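PDB 6T5K: Zn-dependent hydrolase, glyoxylase from Echinicola vietnamensis, which probably hydrolyses beta-lactam antibiotics, carbapenems among them, to substituted beta-amino acids as a zinc-dependent class B metallo-beta-lactamase. Local coordinates for residues Asn94-Leu106 and Gly160-Phe172. Sequence-based numbering, arbitrary orientation.
Sequences NAVVATHFHLDCL and GEGHTQDNVIGYF. With ZN (zinc ion), chain G; ZN (zinc ion), chain H; EDO (1,2-ethanediol), chain B.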
loop_
_atom_site.group_PDB
_atom_site.type_symbol
_atom_site.label_atom_id
_atom_site.label_comp_id
_atom_site.label_asym_id
_atom_site.label_seq_id
_atom_site.Cartn_x
_atom_site.Cartn_y
_atom_site.Cartn_z
ATOM N N ASN A 94 11.936 6.394 6.960
ATOM C CA ASN A 94 11.889 7.759 6.459
ATOM C C ASN A 94 10.484 8.314 6.347
ATOM O O ASN A 94 10.303 9.527 6.467
ATOM C CB ASN A 94 12.479 7.817 5.050
ATOM C CG ASN A 94 13.965 7.574 5.020
ATOM O OD1 ASN A 94 14.639 7.644 6.041
ATOM N ND2 ASN A 94 14.493 7.298 3.842
ATOM N N ALA A 95 9.497 7.474 6.075
ATOM C CA ALA A 95 8.166 7.985 5.790
ATOM C C ALA A 95 7.197 6.826 5.788
ATOM O O ALA A 95 7.585 5.667 5.581
ATOM C CB ALA A 95 8.115 8.697 4.431
ATOM N N VAL A 96 5.928 7.165 6.008
ATOM C CA VAL A 96 4.810 6.275 5.762
ATOM C C VAL A 96 3.850 6.970 4.806
ATOM O O VAL A 96 3.669 8.191 4.873
ATOM C CB VAL A 96 4.105 5.841 7.062
ATOM C CG1 VAL A 96 3.569 7.038 7.845
ATOM C CG2 VAL A 96 2.992 4.851 6.745
ATOM N N VAL A 97 3.249 6.192 3.908
ATOM C CA VAL A 97 2.289 6.683 2.934
ATOM C C VAL A 97 0.964 5.971 3.166
ATOM O O VAL A 97 0.917 4.742 3.182
ATOM C CB VAL A 97 2.765 6.411 1.494
ATOM C CG1 VAL A 97 1.755 6.901 0.483
ATOM C CG2 VAL A 97 4.123 7.054 1.247
ATOM N N ALA A 98 -0.120 6.735 3.289
ATOM C CA ALA A 98 -1.468 6.169 3.367
ATOM C C ALA A 98 -2.052 6.223 1.962
ATOM O O ALA A 98 -2.214 7.314 1.404
ATOM C CB ALA A 98 -2.359 6.978 4.299
ATOM N N THR A 99 -2.323 5.062 1.375
ATOM C CA THR A 99 -2.709 5.054 -0.031
ATOM C C THR A 99 -4.182 5.375 -0.285
ATOM O O THR A 99 -4.560 5.543 -1.454
ATOM C CB THR A 99 -2.274 3.759 -0.738
ATOM O OG1 THR A 99 -2.909 2.621 -0.174
ATOM C CG2 THR A 99 -0.750 3.612 -0.720
ATOM N N HIS A 100 -5.014 5.427 0.742
ATOM C CA HIS A 100 -6.314 6.098 0.690
ATOM C C HIS A 100 -6.760 6.299 2.130
ATOM O O HIS A 100 -6.035 5.968 3.074
ATOM C CB HIS A 100 -7.388 5.425 -0.192
ATOM C CG HIS A 100 -7.784 4.041 0.218
ATOM N ND1 HIS A 100 -7.057 2.924 -0.128
ATOM C CD2 HIS A 100 -8.877 3.584 0.875
ATOM C CE1 HIS A 100 -7.655 1.844 0.351
ATOM N NE2 HIS A 100 -8.765 2.214 0.950
ATOM N N PHE A 101 -7.944 6.865 2.306
ATOM C CA PHE A 101 -8.351 7.316 3.638
ATOM C C PHE A 101 -8.899 6.227 4.559
ATOM O O PHE A 101 -9.177 6.523 5.724
ATOM C CB PHE A 101 -9.376 8.455 3.533
ATOM C CG PHE A 101 -10.776 8.011 3.189
ATOM C CD1 PHE A 101 -11.173 7.881 1.853
ATOM C CD2 PHE A 101 -11.709 7.766 4.197
ATOM C CE1 PHE A 101 -12.460 7.498 1.541
ATOM C CE2 PHE A 101 -13.023 7.399 3.876
ATOM C CZ PHE A 101 -13.386 7.246 2.546
ATOM N N HIS A 102 -9.060 4.990 4.096
ATOM C CA HIS A 102 -9.665 3.959 4.933
ATOM C C HIS A 102 -8.693 3.462 6.020
ATOM O O HIS A 102 -7.487 3.670 5.969
ATOM C CB HIS A 102 -10.092 2.770 4.086
ATOM C CG HIS A 102 -11.309 3.005 3.258
ATOM N ND1 HIS A 102 -11.612 2.229 2.156
ATOM C CD2 HIS A 102 -12.319 3.898 3.380
ATOM C CE1 HIS A 102 -12.755 2.635 1.640
ATOM N NE2 HIS A 102 -13.202 3.650 2.360
ATOM N N LEU A 103 -9.238 2.729 6.992
ATOM C CA LEU A 103 -8.446 2.327 8.166
ATOM C C LEU A 103 -7.382 1.272 7.861
ATOM O O LEU A 103 -6.382 1.199 8.590
ATOM C CB LEU A 103 -9.381 1.903 9.300
ATOM C CG LEU A 103 -10.170 3.067 9.916
ATOM C CD1 LEU A 103 -11.212 2.495 10.860
ATOM C CD2 LEU A 103 -9.263 4.034 10.679
ATOM N N ASP A 104 -7.537 0.482 6.803
ATOM C CA ASP A 104 -6.481 -0.457 6.415
ATOM C C ASP A 104 -5.357 0.222 5.637
ATOM O O ASP A 104 -4.498 -0.462 5.056
ATOM C CB ASP A 104 -7.045 -1.670 5.641
ATOM C CG ASP A 104 -7.843 -1.297 4.385
ATOM O OD1 ASP A 104 -8.630 -0.316 4.448
ATOM O OD2 ASP A 104 -7.707 -2.031 3.338
ATOM N N CYS A 105 -5.371 1.550 5.612
ATOM C CA CYS A 105 -4.277 2.362 5.121
ATOM C C CYS A 105 -3.686 3.236 6.206
ATOM O O CYS A 105 -2.484 3.511 6.176
ATOM C CB CYS A 105 -4.761 3.269 3.983
ATOM S SG CYS A 105 -5.538 2.378 2.662
ATOM N N LEU A 106 -4.510 3.729 7.153
ATOM C CA LEU A 106 -4.002 4.753 8.054
ATOM C C LEU A 106 -4.405 4.569 9.505
ATOM O O LEU A 106 -4.131 5.454 10.321
ATOM C CB LEU A 106 -4.371 6.166 7.568
ATOM C CG LEU A 106 -5.795 6.414 7.060
ATOM C CD1 LEU A 106 -6.765 6.234 8.210
ATOM C CD2 LEU A 106 -5.915 7.802 6.514
ATOM N N GLY A 160 -6.316 8.620 -10.662
ATOM C CA GLY A 160 -7.755 8.748 -10.736
ATOM C C GLY A 160 -8.472 7.866 -9.736
ATOM O O GLY A 160 -7.872 7.142 -8.944
ATOM N N GLU A 161 -9.789 7.965 -9.776
ATOM C CA GLU A 161 -10.639 7.307 -8.790
ATOM C C GLU A 161 -10.822 5.811 -9.095
ATOM O O GLU A 161 -10.675 5.342 -10.219
ATOM C CB GLU A 161 -11.995 8.005 -8.751
ATOM C CG GLU A 161 -11.910 9.505 -8.521
ATOM C CD GLU A 161 -13.216 10.122 -8.035
ATOM O OE1 GLU A 161 -14.236 9.387 -7.882
ATOM O OE2 GLU A 161 -13.215 11.352 -7.781
ATOM N N GLY A 162 -11.167 5.054 -8.053
ATOM C CA GLY A 162 -11.464 3.651 -8.220
ATOM C C GLY A 162 -12.086 3.079 -6.970
ATOM O O GLY A 162 -13.264 3.286 -6.683
ATOM N N HIS A 163 -11.271 2.364 -6.212
ATOM C CA HIS A 163 -11.712 1.861 -4.917
ATOM C C HIS A 163 -12.208 2.994 -4.030
ATOM O O HIS A 163 -13.221 2.861 -3.332
ATOM C CB HIS A 163 -10.540 1.153 -4.243
ATOM C CG HIS A 163 -10.813 0.788 -2.828
ATOM N ND1 HIS A 163 -11.696 -0.206 -2.458
ATOM C CD2 HIS A 163 -10.330 1.306 -1.680
ATOM C CE1 HIS A 163 -11.732 -0.295 -1.140
ATOM N NE2 HIS A 163 -10.912 0.609 -0.645
ATOM N N THR A 164 -11.518 4.127 -4.066
ATOM C CA THR A 164 -12.007 5.367 -3.471
ATOM C C THR A 164 -11.658 6.520 -4.411
ATOM O O THR A 164 -10.953 6.347 -5.418
ATOM C CB THR A 164 -11.392 5.664 -2.097
ATOM O OG1 THR A 164 -9.969 5.699 -2.234
ATOM C CG2 THR A 164 -11.813 4.634 -1.063
ATOM N N GLN A 165 -12.154 7.718 -4.088
ATOM C CA GLN A 165 -11.832 8.864 -4.925
ATOM C C GLN A 165 -10.377 9.280 -4.822
ATOM O O GLN A 165 -9.853 9.886 -5.766
ATOM C CB GLN A 165 -12.699 10.069 -4.591
ATOM C CG GLN A 165 -12.618 10.550 -3.145
ATOM C CD GLN A 165 -13.309 11.853 -2.945
ATOM O OE1 GLN A 165 -14.392 11.911 -2.381
ATOM N NE2 GLN A 165 -12.699 12.903 -3.398
ATOM N N ASP A 166 -9.712 8.964 -3.700
ATOM C CA ASP A 166 -8.394 9.481 -3.361
ATOM C C ASP A 166 -7.277 8.446 -3.503
ATOM O O ASP A 166 -6.139 8.753 -3.129
ATOM C CB ASP A 166 -8.412 10.003 -1.924
ATOM C CG ASP A 166 -8.757 8.910 -0.901
ATOM O OD1 ASP A 166 -9.656 8.081 -1.164
ATOM O OD2 ASP A 166 -8.120 8.908 0.187
ATOM N N ASN A 167 -7.590 7.252 -3.950
ATOM C CA ASN A 167 -6.579 6.217 -3.948
ATOM C C ASN A 167 -5.354 6.494 -4.814
ATOM O O ASN A 167 -5.482 6.997 -5.869
ATOM C CB ASN A 167 -7.172 4.816 -4.148
ATOM C CG ASN A 167 -8.055 4.685 -5.393
ATOM O OD1 ASN A 167 -8.870 3.810 -5.489
ATOM N ND2 ASN A 167 -7.833 5.497 -6.303
ATOM N N VAL A 168 -4.185 6.146 -4.290
ATOM C CA VAL A 168 -2.919 6.335 -4.975
ATOM C C VAL A 168 -2.161 5.026 -4.994
ATOM O O VAL A 168 -2.437 4.120 -4.209
ATOM C CB VAL A 168 -2.030 7.444 -4.375
ATOM C CG1 VAL A 168 -2.756 8.767 -4.505
ATOM C CG2 VAL A 168 -1.732 7.162 -2.919
ATOM N N ILE A 169 -1.172 4.954 -5.882
ATOM C CA ILE A 169 -0.292 3.797 -5.942
ATOM C C ILE A 169 1.097 4.180 -5.460
ATOM O O ILE A 169 1.492 5.363 -5.447
ATOM C CB ILE A 169 -0.260 3.095 -7.318
ATOM C CG1 ILE A 169 0.232 4.027 -8.426
ATOM C CG2 ILE A 169 -1.645 2.585 -7.619
ATOM C CD1 ILE A 169 1.724 4.185 -8.450
ATOM N N GLY A 170 1.881 3.137 -5.153
ATOM C CA GLY A 170 3.303 3.298 -4.942
ATOM C C GLY A 170 4.050 2.509 -5.997
ATOM O O GLY A 170 3.699 1.367 -6.287
ATOM N N TYR A 171 5.063 3.116 -6.595
ATOM C CA TYR A 171 5.837 2.500 -7.663
ATOM C C TYR A 171 7.308 2.549 -7.290
ATOM O O TYR A 171 7.843 3.621 -6.994
ATOM C CB TYR A 171 5.619 3.264 -8.959
ATOM C CG TYR A 171 6.487 2.799 -10.088
ATOM C CD1 TYR A 171 6.472 1.475 -10.544
ATOM C CD2 TYR A 171 7.346 3.692 -10.700
ATOM C CE1 TYR A 171 7.282 1.098 -11.604
ATOM C CE2 TYR A 171 8.144 3.325 -11.738
ATOM C CZ TYR A 171 8.108 2.043 -12.198
ATOM O OH TYR A 171 8.930 1.706 -13.247
ATOM N N PHE A 172 7.958 1.393 -7.326
ATOM C CA PHE A 172 9.380 1.272 -7.006
ATOM C C PHE A 172 10.071 0.730 -8.241
ATOM O O PHE A 172 10.046 -0.490 -8.494
ATOM C CB PHE A 172 9.602 0.339 -5.833
ATOM C CG PHE A 172 11.037 0.185 -5.463
ATOM C CD1 PHE A 172 11.784 1.277 -5.069
ATOM C CD2 PHE A 172 11.650 -1.024 -5.563
ATOM C CE1 PHE A 172 13.109 1.134 -4.715
ATOM C CE2 PHE A 172 12.945 -1.161 -5.225
ATOM C CZ PHE A 172 13.687 -0.084 -4.812
HETATM ZN ZN ZN G . -10.337 0.921 1.255
HETATM ZN ZN ZN H . -8.820 -2.214 1.343
HETATM C C1 EDO B . -16.151 7.995 -5.291
HETATM O O1 EDO B . -16.499 8.791 -6.422
HETATM C C2 EDO B . -17.321 7.879 -4.349
HETATM O O2 EDO B . -17.810 9.196 -4.091
HETATM O O HOH W 1 -9.987 -0.671 2.227
HETATM O O HOH W 2 -10.392 -2.899 -0.186
#
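Thr99 O accepts a hydrogen bond from Val168 N at 2.9 Å and a weaker CA-H...O contact from Asn167 CA at 3.3 Å. From there the loops run together to a zinc ion bound by His100 NE2, His102 ND1 and His163 NE2, with a water as fourth ligand. His163, whose chi1 of 171° turns CG away from its own backbone N, reaches across to His100 in an offset edge-to-face pair, its edge near the rim of one face and the ring planes 73° apart; Cys105 SG lies over the opposite face, also toward the rim. Beside the metal site, Thr164 CG2 packs 3.5 Å from His102 CE1, while Thr164 OG1 sits 3.3 Å from His100 CB and donates to Asp166 OD1 at 2.6 Å. Asp166 OD1 also meets the edge of the Phe101 ring, 3.4 Å from CD1, and its OD2 is held by Thr125. His102 NE2 is bonded to Asp196, a second-shell carboxylate that, with the zinc bond, probably holds the ring's rotation. The same water reaches the second zinc, which Asp104, Cys182 and His223 bind, and donates to Asp104 OD1. Bridging two cations, it is probably acidified toward hydroxide, consistent with the nucleophile of two-zinc class B beta-lactamases.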